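Local structure of putative lipase/esterase (Lactobacillus plantarum WCFS1, 3BXP) at residues Ile76-Leu87 with Asn172-Leu180; Gln147-Pro156 with Ser191-Thr199. The protein probably hydrolyses carboxylic esters, as a putative lipase/esterase of the alpha/beta-hydrolase clan. All blocks are in the same frame, centred on the assembly; numbering follows the deposited sequence. Where two conformers were deposited one is given.

Interaction 1 (Ile76-Leu87 with Asn172-Leu180)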
ATOM      1  N   ILE B  76      -6.765 -14.954  25.740  1.00 20.33           N
ATOM      2  CA  ILE B  76      -6.386 -14.569  27.122  1.00 18.13           C
ATOM      3  C   ILE B  76      -7.455 -15.062  28.106  1.00 19.43           C
ATOM      4  O   ILE B  76      -7.323 -14.887  29.278  1.00 20.00           O
ATOM      5  CB  ILE B  76      -6.109 -13.031  27.301  1.00 20.94           C
ATOM      6  CG1 ILE B  76      -7.348 -12.177  27.063  1.00 20.65           C
ATOM      7  CG2 ILE B  76      -5.001 -12.518  26.417  1.00 18.03           C
ATOM      8  CD1 ILE B  76      -7.176 -10.772  27.648  1.00 24.75           C
ATOM      9  N   VAL B  77      -8.517 -15.657  27.587  1.00 18.10           N
ATOM     10  CA  VAL B  77      -9.653 -16.121  28.422  1.00 21.22           C
ATOM     11  C   VAL B  77      -9.173 -16.954  29.584  1.00 24.55           C
ATOM     12  O   VAL B  77      -8.236 -17.739  29.458  1.00 24.68           O
ATOM     13  CB  VAL B  77     -10.681 -16.931  27.582  1.00 24.66           C
ATOM     14  CG1 VAL B  77     -11.187 -16.063  26.413  1.00 26.41           C
ATOM     15  CG2 VAL B  77     -10.060 -18.244  27.118  1.00 25.60           C
ATOM     16  N   GLY B  78      -9.836 -16.761  30.724  1.00 25.29           N
ATOM     17  CA  GLY B  78      -9.514 -17.520  31.919  1.00 24.36           C
ATOM     18  C   GLY B  78      -8.137 -17.232  32.454  1.00 23.78           C
ATOM     19  O   GLY B  78      -7.470 -18.108  32.995  1.00 27.04           O
ATOM     20  N   ASP B  79      -7.718 -15.986  32.300  1.00 23.24           N
ATOM     21  CA  ASP B  79      -6.455 -15.500  32.854  1.00 24.09           C
ATOM     22  C   ASP B  79      -5.264 -16.296  32.321  1.00 25.84           C
ATOM     23  O   ASP B  79      -4.447 -16.842  33.054  1.00 24.49           O
ATOM     24  CB  ASP B  79      -6.459 -15.529  34.376  1.00 23.45           C
ATOM     25  CG  ASP B  79      -5.309 -14.782  34.947  1.00 25.71           C
ATOM     26  OD1 ASP B  79      -4.663 -14.041  34.184  1.00 21.69           O
ATOM     27  OD2 ASP B  79      -5.049 -14.881  36.166  1.00 21.52           O
ATOM     28  N   GLN B  80      -5.200 -16.335  31.010  1.00 24.52           N
ATOM     29  CA  GLN B  80      -4.086 -16.949  30.288  1.00 22.36           C
ATOM     30  C   GLN B  80      -3.381 -15.906  29.427  1.00 23.19           C
ATOM     31  O   GLN B  80      -3.917 -14.823  29.144  1.00 21.68           O
ATOM     32  CB  GLN B  80      -4.591 -18.074  29.421  1.00 22.49           C
ATOM     33  CG  GLN B  80      -5.327 -19.142  30.205  1.00 21.01           C
ATOM     34  CD  GLN B  80      -5.848 -20.210  29.308  1.00 23.91           C
ATOM     35  OE1 GLN B  80      -7.005 -20.162  28.857  1.00 28.26           O
ATOM     36  NE2 GLN B  80      -5.006 -21.174  29.003  1.00 19.39           N
ATOM     37  N   SER B  81      -2.177 -16.252  29.003  1.00 22.85           N
ATOM     38  CA  SER B  81      -1.495 -15.483  27.971  1.00 19.67           C
ATOM     39  C   SER B  81      -1.582 -16.219  26.648  1.00 19.84           C
ATOM     40  O   SER B  81      -1.832 -17.423  26.574  1.00 20.36           O
ATOM     41  CB  SER B  81      -0.053 -15.215  28.330  1.00 23.92           C
ATOM     42  OG  SER B  81       0.039 -14.600  29.607  1.00 22.27           O
ATOM     43  N   VAL B  82      -1.348 -15.444  25.609  1.00 19.17           N
ATOM     44  CA  VAL B  82      -1.459 -15.927  24.252  1.00 19.38           C
ATOM     45  C   VAL B  82      -0.187 -16.649  23.844  1.00 19.07           C
ATOM     46  O   VAL B  82      -0.228 -17.608  23.116  1.00 17.97           O
ATOM     47  CB  VAL B  82      -1.713 -14.729  23.268  1.00 20.93           C
ATOM     48  CG1 VAL B  82      -1.623 -15.167  21.805  1.00 21.58           C
ATOM     49  CG2 VAL B  82      -3.049 -14.081  23.578  1.00 20.46           C
ATOM     50  N   TYR B  83       0.952 -16.144  24.269  1.00 18.55           N
ATOM     51  CA  TYR B  83       2.205 -16.687  23.841  1.00 17.34           C
ATOM     52  C   TYR B  83       2.902 -17.334  25.049  1.00 20.21           C
ATOM     53  O   TYR B  83       2.598 -16.943  26.172  1.00 20.87           O
ATOM     54  CB  TYR B  83       3.064 -15.540  23.252  1.00 20.72           C
ATOM     55  CG  TYR B  83       2.516 -14.887  21.993  1.00 17.21           C
ATOM     56  CD1 TYR B  83       2.543 -15.566  20.786  1.00 17.57           C
ATOM     57  CD2 TYR B  83       1.952 -13.607  21.988  1.00 23.96           C
ATOM     58  CE1 TYR B  83       2.068 -15.020  19.595  1.00 20.16           C
ATOM     59  CE2 TYR B  83       1.429 -13.046  20.792  1.00 20.36           C
ATOM     60  CZ  TYR B  83       1.500 -13.751  19.614  1.00 22.59           C
ATOM     61  OH  TYR B  83       1.014 -13.219  18.472  1.00 24.21           O
ATOM     62  N   PRO B  84       3.834 -18.291  24.818  1.00 19.23           N
ATOM     63  CA  PRO B  84       4.250 -18.641  23.459  1.00 22.08           C
ATOM     64  C   PRO B  84       3.281 -19.568  22.760  1.00 20.86           C
ATOM     65  O   PRO B  84       3.477 -19.969  21.616  1.00 21.62           O
ATOM     66  CB  PRO B  84       5.577 -19.345  23.684  1.00 24.05           C
ATOM     67  CG  PRO B  84       5.382 -20.043  24.957  1.00 23.20           C
ATOM     68  CD  PRO B  84       4.547 -19.105  25.825  1.00 25.18           C
ATOM     69  N   TRP B  85       2.196 -19.868  23.437  1.00 21.64           N
ATOM     70  CA  TRP B  85       1.305 -20.960  23.000  1.00 18.71           C
ATOM     71  C   TRP B  85       0.776 -20.842  21.577  1.00 20.33           C
ATOM     72  O   TRP B  85       0.764 -21.845  20.861  1.00 19.77           O
ATOM     73  CB  TRP B  85       0.134 -21.166  23.967  1.00 21.24           C
ATOM     74  CG  TRP B  85       0.559 -20.922  25.400  1.00 17.47           C
ATOM     75  CD1 TRP B  85       0.149 -19.893  26.210  1.00 19.09           C
ATOM     76  CD2 TRP B  85       1.530 -21.650  26.151  1.00 20.86           C
ATOM     77  NE1 TRP B  85       0.814 -19.935  27.396  1.00 19.06           N
ATOM     78  CE2 TRP B  85       1.642 -21.025  27.395  1.00 18.29           C
ATOM     79  CE3 TRP B  85       2.303 -22.797  25.894  1.00 25.92           C
ATOM     80  CZ2 TRP B  85       2.515 -21.473  28.383  1.00 21.31           C
ATOM     81  CZ3 TRP B  85       3.154 -23.263  26.888  1.00 21.85           C
ATOM     82  CH2 TRP B  85       3.234 -22.618  28.122  1.00 25.78           C
ATOM     83  N   ALA B  86       0.324 -19.658  21.168  1.00 19.28           N
ATOM     84  CA  ALA B  86      -0.258 -19.507  19.830  1.00 17.56           C
ATOM     85  C   ALA B  86       0.727 -19.888  18.721  1.00 21.04           C
ATOM     86  O   ALA B  86       0.301 -20.422  17.713  1.00 21.29           O
ATOM     87  CB  ALA B  86      -0.807 -18.075  19.602  1.00 18.11           C
ATOM     88  N   LEU B  87       1.996 -19.562  18.896  1.00 20.26           N
ATOM     89  CA  LEU B  87       3.067 -19.878  17.925  1.00 18.86           C
ATOM     90  C   LEU B  87       3.251 -21.408  17.769  1.00 19.98           C
ATOM     91  O   LEU B  87       3.318 -21.935  16.656  1.00 19.35           O
ATOM     92  CB  LEU B  87       4.397 -19.229  18.337  1.00 19.85           C
ATOM     93  CG  LEU B  87       4.457 -17.724  18.398  1.00 21.28           C
ATOM     94  CD1 LEU B  87       5.781 -17.298  19.018  1.00 22.28           C
ATOM     95  CD2 LEU B  87       4.271 -17.104  17.012  1.00 23.28           C
ATOM     96  N   ASN B 172       0.739  -6.996  28.759  0.50 20.98           N
ATOM     97  CA  ASN B 172       1.402  -8.044  29.529  0.50 21.20           C
ATOM     98  C   ASN B 172       0.560  -9.324  29.762  0.50 20.07           C
ATOM     99  O   ASN B 172       1.102 -10.405  29.995  0.50 24.35           O
ATOM    100  CB  ASN B 172       1.964  -7.445  30.831  0.50 20.19           C
ATOM    101  CG  ASN B 172       3.389  -6.901  30.656  0.50 23.06           C
ATOM    102  OD1 ASN B 172       4.358  -7.670  30.552  0.50 18.23           O
ATOM    103  ND2 ASN B 172       3.520  -5.576  30.628  0.50 28.45           N
ATOM    104  N   GLN B 173      -0.758  -9.198  29.676  1.00 20.41           N
ATOM    105  CA  GLN B 173      -1.640 -10.355  29.679  1.00 21.68           C
ATOM    106  C   GLN B 173      -1.452 -11.174  28.425  1.00 23.51           C
ATOM    107  O   GLN B 173      -1.400 -12.398  28.477  1.00 22.11           O
ATOM    108  CB  GLN B 173      -3.074  -9.934  29.813  1.00 23.32           C
ATOM    109  CG  GLN B 173      -3.996 -11.146  30.038  1.00 21.43           C
ATOM    110  CD  GLN B 173      -3.976 -11.733  31.458  1.00 23.88           C
ATOM    111  OE1 GLN B 173      -3.717 -11.031  32.452  1.00 26.99           O
ATOM    112  NE2 GLN B 173      -4.342 -13.006  31.557  1.00 23.92           N
ATOM    113  N   ILE B 174      -1.282 -10.494  27.294  1.00 21.36           N
ATOM    114  CA  ILE B 174      -1.085 -11.200  26.016  1.00 21.13           C
ATOM    115  C   ILE B 174       0.238 -11.930  26.106  1.00 22.06           C
ATOM    116  O   ILE B 174       0.331 -13.091  25.775  1.00 20.57           O
ATOM    117  CB  ILE B 174      -1.104 -10.239  24.791  1.00 21.39           C
ATOM    118  CG1 ILE B 174      -2.500  -9.562  24.653  1.00 24.56           C
ATOM    119  CG2 ILE B 174      -0.618 -10.991  23.514  1.00 22.69           C
ATOM    120  CD1 ILE B 174      -2.514  -8.172  23.970  1.00 24.92           C
ATOM    121  N   THR B 175       1.248 -11.238  26.647  1.00 23.70           N
ATOM    122  CA  THR B 175       2.547 -11.852  26.966  1.00 21.57           C
ATOM    123  C   THR B 175       3.490 -10.864  27.663  1.00 22.90           C
ATOM    124  O   THR B 175       3.573  -9.672  27.308  1.00 21.37           O
ATOM    125  CB  THR B 175       3.256 -12.430  25.694  1.00 23.00           C
ATOM    126  OG1 THR B 175       4.521 -13.015  26.024  1.00 26.01           O
ATOM    127  CG2 THR B 175       3.521 -11.357  24.639  1.00 20.15           C
ATOM    128  N   THR B 176       4.220 -11.390  28.618  1.00 21.18           N
ATOM    129  CA  THR B 176       5.286 -10.626  29.288  1.00 20.57           C
ATOM    130  C   THR B 176       6.582 -10.845  28.540  1.00 20.16           C
ATOM    131  O   THR B 176       7.638 -10.345  28.927  1.00 26.01           O
ATOM    132  CB  THR B 176       5.475 -11.114  30.708  1.00 24.29           C
ATOM    133  OG1 THR B 176       5.536 -12.542  30.697  1.00 24.64           O
ATOM    134  CG2 THR B 176       4.328 -10.658  31.591  1.00 27.01           C
ATOM    135  N   ASP B 177       6.528 -11.638  27.478  1.00 20.42           N
ATOM    136  CA  ASP B 177       7.739 -11.840  26.650  1.00 21.47           C
ATOM    137  C   ASP B 177       7.859 -10.662  25.678  1.00 22.36           C
ATOM    138  O   ASP B 177       7.228 -10.642  24.608  1.00 23.34           O
ATOM    139  CB  ASP B 177       7.711 -13.177  25.902  1.00 22.34           C
ATOM    140  CG  ASP B 177       9.007 -13.491  25.184  1.00 25.15           C
ATOM    141  OD1 ASP B 177       9.899 -12.633  25.073  1.00 25.87           O
ATOM    142  OD2 ASP B 177       9.130 -14.634  24.731  1.00 26.48           O
ATOM    143  N   ALA B 178       8.682  -9.688  26.061  1.00 23.89           N
ATOM    144  CA  ALA B 178       8.778  -8.432  25.324  1.00 23.47           C
ATOM    145  C   ALA B 178       9.373  -8.652  23.940  1.00 24.83           C
ATOM    146  O   ALA B 178       9.175  -7.849  23.033  1.00 25.33           O
ATOM    147  CB  ALA B 178       9.595  -7.396  26.103  1.00 25.60           C
ATOM    148  N   ARG B 179      10.060  -9.763  23.744  1.00 23.86           N
ATOM    149  CA  ARG B 179      10.565 -10.066  22.406  1.00 25.10           C
ATOM    150  C   ARG B 179       9.441 -10.266  21.382  1.00 26.83           C
ATOM    151  O   ARG B 179       9.648 -10.104  20.167  1.00 23.92           O
ATOM    152  CB  ARG B 179      11.434 -11.333  22.460  1.00 28.24           C
ATOM    153  CG  ARG B 179      12.040 -11.754  21.127  1.00 34.18           C
ATOM    154  CD  ARG B 179      12.834 -13.059  21.289  1.00 41.02           C
ATOM    155  NE  ARG B 179      13.761 -12.993  22.425  1.00 47.27           N
ATOM    156  N   LEU B 180       8.236 -10.590  21.854  1.00 21.23           N
ATOM    157  CA  LEU B 180       7.129 -10.914  20.945  1.00 21.64           C
ATOM    158  C   LEU B 180       6.188  -9.754  20.849  1.00 22.49           C
ATOM    159  O   LEU B 180       5.139  -9.872  20.225  1.00 23.09           O
ATOM    160  CB  LEU B 180       6.376 -12.142  21.433  1.00 23.46           C
ATOM    161  CG  LEU B 180       7.203 -13.414  21.443  1.00 22.55           C
ATOM    162  CD1 LEU B 180       6.451 -14.577  22.125  1.00 21.13           C
ATOM    163  CD2 LEU B 180       7.676 -13.724  20.043  1.00 26.89           C
TER
HETATM  164  O   HOH W   1       2.752 -13.987  29.697  1.00 33.57           O
HETATM  165  O   HOH W   2       0.874 -12.183  31.758  1.00 34.19           O
HETATM  166  O   HOH W   3       3.953 -15.029  27.665  1.00 36.92           O
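The C-terminal end of helix 168-174 is met by the loop that leads into helix 85-99, and Gln-173 and Ser-81 make polar links between them. Gln-173 NE2 reaches Asp-79 OD1 at 2.8 Å in a nearly straight bond (173°). The acceptor lies in the amide plane, and OD1 offers its anti lone pair. The same NE2 also donates to Gln-80 O at 3.1 Å, from above that carbonyl plane. Two bonds thus hold the amide against turning. The side chain gets there by a bend at its second torsion (chi2 77°), and its CG packs 3.9 Å from Ile-76 CB.

Gln-173 and Ile-174 sit in the last turn of the helix of this alpha/beta-hydrolase fold (BD-FAE family), and their carbonyls are taken by the loop. Ser-81 OG donates to Gln-173 O at 2.9 Å, from 31° off the carbonyl plane. Val-82 N bonds to Ile-174 O at 2.9 Å, and Tyr-83 N adds a weak bond to the same oxygen. Thr-175 is the first residue to leave helical geometry; its OG1 accepts from Asp-177 N in an ST turn. One water joins Ser-81 OG to Thr-176 N, and another joins Tyr-83 O to Thr-175 OG1.

Beside these bonds, apolar side chains meet. Ile-174 CG2 lies 3.9 Å from Val-82 CB, the two side chains pointing the same way. Tyr-83 CB packs 3.7 Å from Leu-180 CD1. The Tyr-83 hydroxyl bonds to His-121 ND1. Asp-79 OD1, Ser-81 N and Trp-85 NE1 hydrogen-bond a bound EPE molecule, probably from the crystallisation liquor.

Interaction 2 (Gln147-Pro156 with Ser191-Thr199)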
ATOM      1  N   GLN B 147       6.418 -26.016   6.598  1.00 23.14           N
ATOM      2  CA  GLN B 147       6.661 -24.573   6.644  1.00 22.31           C
ATOM      3  C   GLN B 147       5.802 -23.831   5.638  1.00 21.90           C
ATOM      4  O   GLN B 147       5.429 -24.327   4.624  1.00 24.45           O
ATOM      5  CB  GLN B 147       8.131 -24.223   6.470  1.00 28.50           C
ATOM      6  CG  GLN B 147       8.806 -24.839   5.257  1.00 39.15           C
ATOM      7  CD  GLN B 147      10.318 -24.609   5.279  1.00 42.84           C
ATOM      8  OE1 GLN B 147      11.028 -25.109   6.160  1.00 50.53           O
ATOM      9  NE2 GLN B 147      10.803 -23.824   4.327  1.00 54.38           N
ATOM     10  N   HIS B 148       5.475 -22.614   6.001  1.00 23.43           N
ATOM     11  CA  HIS B 148       4.713 -21.742   5.136  1.00 19.64           C
ATOM     12  C   HIS B 148       5.610 -21.101   4.108  1.00 18.68           C
ATOM     13  O   HIS B 148       6.837 -21.007   4.258  1.00 19.42           O
ATOM     14  CB  HIS B 148       3.927 -20.728   5.966  1.00 18.33           C
ATOM     15  CG  HIS B 148       4.779 -19.723   6.648  1.00 18.58           C
ATOM     16  ND1 HIS B 148       5.593 -20.029   7.716  1.00 18.22           N
ATOM     17  CD2 HIS B 148       4.926 -18.393   6.426  1.00 19.77           C
ATOM     18  CE1 HIS B 148       6.245 -18.934   8.084  1.00 25.47           C
ATOM     19  NE2 HIS B 148       5.832 -17.922   7.333  1.00 22.77           N
ATOM     20  N   ALA B 149       4.970 -20.734   3.016  1.00 20.62           N
ATOM     21  CA  ALA B 149       5.633 -20.150   1.852  1.00 18.39           C
ATOM     22  C   ALA B 149       5.435 -18.634   1.789  1.00 20.50           C
ATOM     23  O   ALA B 149       6.179 -17.927   1.114  1.00 20.94           O
ATOM     24  CB  ALA B 149       4.994 -20.774   0.652  1.00 18.46           C
ATOM     25  N   ALA B 150       4.373 -18.178   2.435  1.00 19.12           N
ATOM     26  CA  ALA B 150       3.944 -16.744   2.380  1.00 19.24           C
ATOM     27  C   ALA B 150       2.878 -16.462   3.404  1.00 20.85           C
ATOM     28  O   ALA B 150       2.272 -17.371   3.967  1.00 20.44           O
ATOM     29  CB  ALA B 150       3.402 -16.365   0.996  1.00 21.89           C
ATOM     30  N   ILE B 151       2.609 -15.178   3.589  1.00 19.82           N
ATOM     31  CA  ILE B 151       1.581 -14.747   4.542  1.00 17.50           C
ATOM     32  C   ILE B 151       0.745 -13.658   3.891  1.00 19.34           C
ATOM     33  O   ILE B 151       1.185 -12.981   2.953  1.00 20.49           O
ATOM     34  CB  ILE B 151       2.173 -14.250   5.962  1.00 18.19           C
ATOM     35  CG1 ILE B 151       2.844 -12.864   5.897  1.00 18.89           C
ATOM     36  CG2 ILE B 151       3.104 -15.321   6.548  1.00 22.75           C
ATOM     37  CD1 ILE B 151       3.271 -12.287   7.268  1.00 20.36           C
ATOM     38  N   ILE B 152      -0.463 -13.548   4.400  1.00 19.04           N
ATOM     39  CA  ILE B 152      -1.407 -12.473   4.054  1.00 19.54           C
ATOM     40  C   ILE B 152      -1.824 -11.873   5.379  1.00 19.10           C
ATOM     41  O   ILE B 152      -2.119 -12.617   6.320  1.00 21.05           O
ATOM     42  CB  ILE B 152      -2.676 -13.026   3.313  1.00 19.78           C
ATOM     43  CG1 ILE B 152      -2.331 -13.478   1.882  1.00 18.42           C
ATOM     44  CG2 ILE B 152      -3.770 -11.956   3.271  1.00 22.28           C
ATOM     45  CD1 ILE B 152      -3.447 -14.254   1.192  1.00 22.76           C
ATOM     46  N   LEU B 153      -1.777 -10.541   5.452  1.00 18.64           N
ATOM     47  CA  LEU B 153      -2.190  -9.820   6.653  1.00 19.06           C
ATOM     48  C   LEU B 153      -3.231  -8.790   6.335  1.00 17.75           C
ATOM     49  O   LEU B 153      -3.019  -7.928   5.484  1.00 19.38           O
ATOM     50  CB  LEU B 153      -0.996  -9.125   7.350  1.00 18.98           C
ATOM     51  CG  LEU B 153       0.176 -10.011   7.804  1.00 19.97           C
ATOM     52  CD1 LEU B 153       1.319  -9.128   8.312  1.00 17.30           C
ATOM     53  CD2 LEU B 153      -0.338 -10.935   8.931  1.00 22.42           C
ATOM     54  N   GLY B 154      -4.384  -8.896   6.996  1.00 19.03           N
ATOM     55  CA  GLY B 154      -5.430  -7.846   6.892  1.00 18.51           C
ATOM     56  C   GLY B 154      -5.607  -7.132   8.212  1.00 19.46           C
ATOM     57  O   GLY B 154      -5.776  -7.774   9.269  1.00 19.59           O
ATOM     58  N   TYR B 155      -5.549  -5.813   8.150  1.00 19.75           N
ATOM     59  CA  TYR B 155      -5.600  -4.979   9.333  1.00 20.12           C
ATOM     60  C   TYR B 155      -4.905  -5.662  10.537  1.00 20.74           C
ATOM     61  O   TYR B 155      -5.499  -5.757  11.606  1.00 21.83           O
ATOM     62  CB  TYR B 155      -7.057  -4.603   9.678  1.00 20.69           C
ATOM     63  CG  TYR B 155      -8.093  -5.694   9.538  1.00 19.13           C
ATOM     64  CD1 TYR B 155      -8.556  -6.067   8.311  1.00 19.50           C
ATOM     65  CD2 TYR B 155      -8.627  -6.319  10.637  1.00 18.21           C
ATOM     66  CE1 TYR B 155      -9.544  -7.040   8.172  1.00 20.50           C
ATOM     67  CE2 TYR B 155      -9.602  -7.311  10.525  1.00 18.90           C
ATOM     68  CZ  TYR B 155     -10.042  -7.669   9.304  1.00 19.86           C
ATOM     69  OH  TYR B 155     -11.020  -8.616   9.172  1.00 21.85           O
ATOM     70  N   PRO B 156      -3.621  -6.024  10.400  1.00 20.37           N
ATOM     71  CA  PRO B 156      -3.032  -6.802  11.473  1.00 20.48           C
ATOM     72  C   PRO B 156      -2.618  -5.972  12.654  1.00 21.06           C
ATOM     73  O   PRO B 156      -2.165  -4.854  12.482  1.00 19.55           O
ATOM     74  CB  PRO B 156      -1.764  -7.305  10.853  1.00 18.54           C
ATOM     75  CG  PRO B 156      -1.374  -6.223   9.902  1.00 21.82           C
ATOM     76  CD  PRO B 156      -2.657  -5.846   9.285  1.00 19.29           C
ATOM     77  N   SER B 191      12.350 -13.950   6.404  1.00 22.09           N
ATOM     78  CA  SER B 191      10.896 -13.878   6.565  1.00 19.75           C
ATOM     79  C   SER B 191      10.264 -14.224   5.207  1.00 21.99           C
ATOM     80  O   SER B 191      10.801 -13.830   4.170  1.00 22.54           O
ATOM     81  CB  SER B 191      10.434 -12.488   7.015  1.00 19.91           C
ATOM     82  OG  SER B 191      10.851 -12.220   8.346  1.00 22.37           O
ATOM     83  N   LYS B 192       9.141 -14.942   5.189  1.00 19.66           N
ATOM     84  CA  LYS B 192       8.506 -15.290   3.891  1.00 18.84           C
ATOM     85  C   LYS B 192       7.755 -14.063   3.375  1.00 18.84           C
ATOM     86  O   LYS B 192       7.395 -13.163   4.134  1.00 20.07           O
ATOM     87  CB  LYS B 192       7.514 -16.437   4.020  1.00 19.00           C
ATOM     88  CG  LYS B 192       8.059 -17.717   4.594  1.00 20.90           C
ATOM     89  CD  LYS B 192       9.242 -18.242   3.793  1.00 24.41           C
ATOM     90  CE  LYS B 192       9.848 -19.480   4.505  1.00 29.63           C
ATOM     91  NZ  LYS B 192      10.904 -20.154   3.693  1.00 34.34           N
ATOM     92  N   PRO B 193       7.512 -14.007   2.063  1.00 20.17           N
ATOM     93  CA  PRO B 193       6.808 -12.885   1.463  1.00 19.12           C
ATOM     94  C   PRO B 193       5.416 -12.630   2.082  1.00 18.62           C
ATOM     95  O   PRO B 193       4.697 -13.545   2.499  1.00 18.84           O
ATOM     96  CB  PRO B 193       6.677 -13.319  -0.007  1.00 20.36           C
ATOM     97  CG  PRO B 193       7.851 -14.143  -0.220  1.00 19.13           C
ATOM     98  CD  PRO B 193       7.955 -14.959   1.047  1.00 18.25           C
ATOM     99  N   ALA B 194       5.030 -11.365   2.032  1.00 17.59           N
ATOM    100  CA  ALA B 194       3.773 -10.967   2.605  1.00 18.84           C
ATOM    101  C   ALA B 194       2.963 -10.015   1.716  1.00 19.90           C
ATOM    102  O   ALA B 194       3.479  -9.126   1.081  1.00 21.27           O
ATOM    103  CB  ALA B 194       4.006 -10.331   4.001  1.00 18.01           C
ATOM    104  N   PHE B 195       1.677 -10.258   1.715  1.00 20.35           N
ATOM    105  CA  PHE B 195       0.679  -9.323   1.214  1.00 17.61           C
ATOM    106  C   PHE B 195      -0.021  -8.758   2.410  1.00 17.60           C
ATOM    107  O   PHE B 195      -0.667  -9.460   3.196  1.00 17.96           O
ATOM    108  CB  PHE B 195      -0.300 -10.078   0.278  1.00 17.66           C
ATOM    109  CG  PHE B 195      -1.413  -9.220  -0.320  1.00 18.87           C
ATOM    110  CD1 PHE B 195      -2.573  -8.924   0.376  1.00 18.33           C
ATOM    111  CD2 PHE B 195      -1.311  -8.761  -1.620  1.00 20.55           C
ATOM    112  CE1 PHE B 195      -3.542  -8.154  -0.175  1.00 19.25           C
ATOM    113  CE2 PHE B 195      -2.295  -7.985  -2.159  1.00 16.44           C
ATOM    114  CZ  PHE B 195      -3.426  -7.675  -1.428  1.00 19.57           C
ATOM    115  N   VAL B 196       0.062  -7.448   2.539  1.00 20.06           N
ATOM    116  CA  VAL B 196      -0.521  -6.729   3.664  1.00 17.53           C
ATOM    117  C   VAL B 196      -1.548  -5.717   3.125  1.00 18.88           C
ATOM    118  O   VAL B 196      -1.307  -5.006   2.144  1.00 19.98           O
ATOM    119  CB  VAL B 196       0.593  -5.995   4.450  1.00 16.08           C
ATOM    120  CG1 VAL B 196       0.085  -5.267   5.688  1.00 19.53           C
ATOM    121  CG2 VAL B 196       1.752  -6.906   4.820  1.00 20.67           C
ATOM    122  N   TRP B 197      -2.690  -5.662   3.764  1.00 20.15           N
ATOM    123  CA  TRP B 197      -3.720  -4.630   3.451  1.00 17.72           C
ATOM    124  C   TRP B 197      -4.369  -4.122   4.706  1.00 17.65           C
ATOM    125  O   TRP B 197      -4.434  -4.809   5.742  1.00 19.03           O
ATOM    126  CB  TRP B 197      -4.771  -5.121   2.440  1.00 17.69           C
ATOM    127  CG  TRP B 197      -5.729  -6.090   2.993  1.00 20.01           C
ATOM    128  CD1 TRP B 197      -5.551  -7.447   3.093  1.00 21.60           C
ATOM    129  CD2 TRP B 197      -7.017  -5.816   3.573  1.00 21.38           C
ATOM    130  NE1 TRP B 197      -6.630  -8.022   3.670  1.00 21.71           N
ATOM    131  CE2 TRP B 197      -7.548  -7.044   3.988  1.00 20.52           C
ATOM    132  CE3 TRP B 197      -7.751  -4.660   3.817  1.00 21.60           C
ATOM    133  CZ2 TRP B 197      -8.797  -7.139   4.595  1.00 18.95           C
ATOM    134  CZ3 TRP B 197      -9.008  -4.772   4.401  1.00 22.96           C
ATOM    135  CH2 TRP B 197      -9.507  -5.996   4.783  1.00 20.00           C
ATOM    136  N   GLN B 198      -4.823  -2.883   4.629  1.00 19.11           N
ATOM    137  CA  GLN B 198      -5.595  -2.299   5.715  1.00 19.00           C
ATOM    138  C   GLN B 198      -6.378  -1.146   5.174  1.00 19.14           C
ATOM    139  O   GLN B 198      -6.146  -0.703   4.075  1.00 20.32           O
ATOM    140  CB  GLN B 198      -4.671  -1.842   6.843  1.00 20.73           C
ATOM    141  CG  GLN B 198      -5.381  -1.310   8.096  1.00 22.09           C
ATOM    142  CD  GLN B 198      -4.491  -1.320   9.332  1.00 21.00           C
ATOM    143  OE1 GLN B 198      -3.262  -1.352   9.229  1.00 26.02           O
ATOM    144  NE2 GLN B 198      -5.103  -1.227  10.501  1.00 25.14           N
ATOM    145  N   THR B 199      -7.303  -0.618   5.956  1.00 22.48           N
ATOM    146  CA  THR B 199      -7.922   0.658   5.543  1.00 22.55           C
ATOM    147  C   THR B 199      -7.340   1.826   6.273  1.00 24.61           C
ATOM    148  O   THR B 199      -6.942   1.721   7.419  1.00 23.68           O
ATOM    149  CB  THR B 199      -9.441   0.675   5.699  1.00 23.32           C
ATOM    150  OG1 THR B 199      -9.788   0.641   7.094  1.00 26.35           O
ATOM    151  CG2 THR B 199     -10.066  -0.502   4.971  1.00 23.47           C
TER
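Trp-197 lays the face of its indole over Gly-154, whose CA stands 3.7 Å from the centroid of the five-membered ring in a CH-pi contact. Both residues belong to neighbouring parallel strands, 150-154 and 194-199, of the central alpha/beta-hydrolase sheet. Helix 168-174 comes between the strands in the chain, and the three form a beta-alpha-beta unit. The strand axes run 4.7 Å apart at 4°. Five backbone bonds join the segments, Ile-151 N to Pro-193 O through Tyr-155 N to Trp-197 O.

The first torsion of Trp-197 sets CG between the backbone N and the carbonyl carbon (chi1 73°), which swings the indole over the glycine. Gly-154 CA is 3.4 Å from Trp-197 NE1. Tyr-155 meets the Trp-197 six-membered ring in an offset edge-to-face stack, its edge toward the indole face, planes at 80° and centroids 5.3 Å apart. An alanine in place of Trp-197 is likely to leave Gly-154 uncovered and the Tyr-155 edge without its aromatic partner.

Ile-151 and Leu-153 share the other sheet face with Ala-194 and Val-196, where helices 118-129 and 208-219 pack. Just before strand 194-199, Lys-192 runs past His-148, whose NE2 bonds to Asn-127; Lys-192 CG lies 3.5 Å from that NE2.

Overall arrangement
Interaction 1 lies toward the periphery, its centre about 17 Å from the chain centre; interaction 2 is in the buried sheet, about 7 Å from it. The two centres are about 21 Å apart and the nearest atoms about 9 Å, so they do not touch. Helix 168-174, whose end takes part in interaction 1, falls between the two strands of interaction 2 in the chain. A GxSxG pattern at Gly-115, Ser-117 and Gly-119 is consistent with the nucleophile elbow of alpha/beta-hydrolases, though unconfirmed. Tyr-155 of interaction 2 touches it, while Tyr-83 of interaction 1 comes near without contact. Helix 118-129 packs against side chains of both contacts. The EPE is bound at residues 76-87.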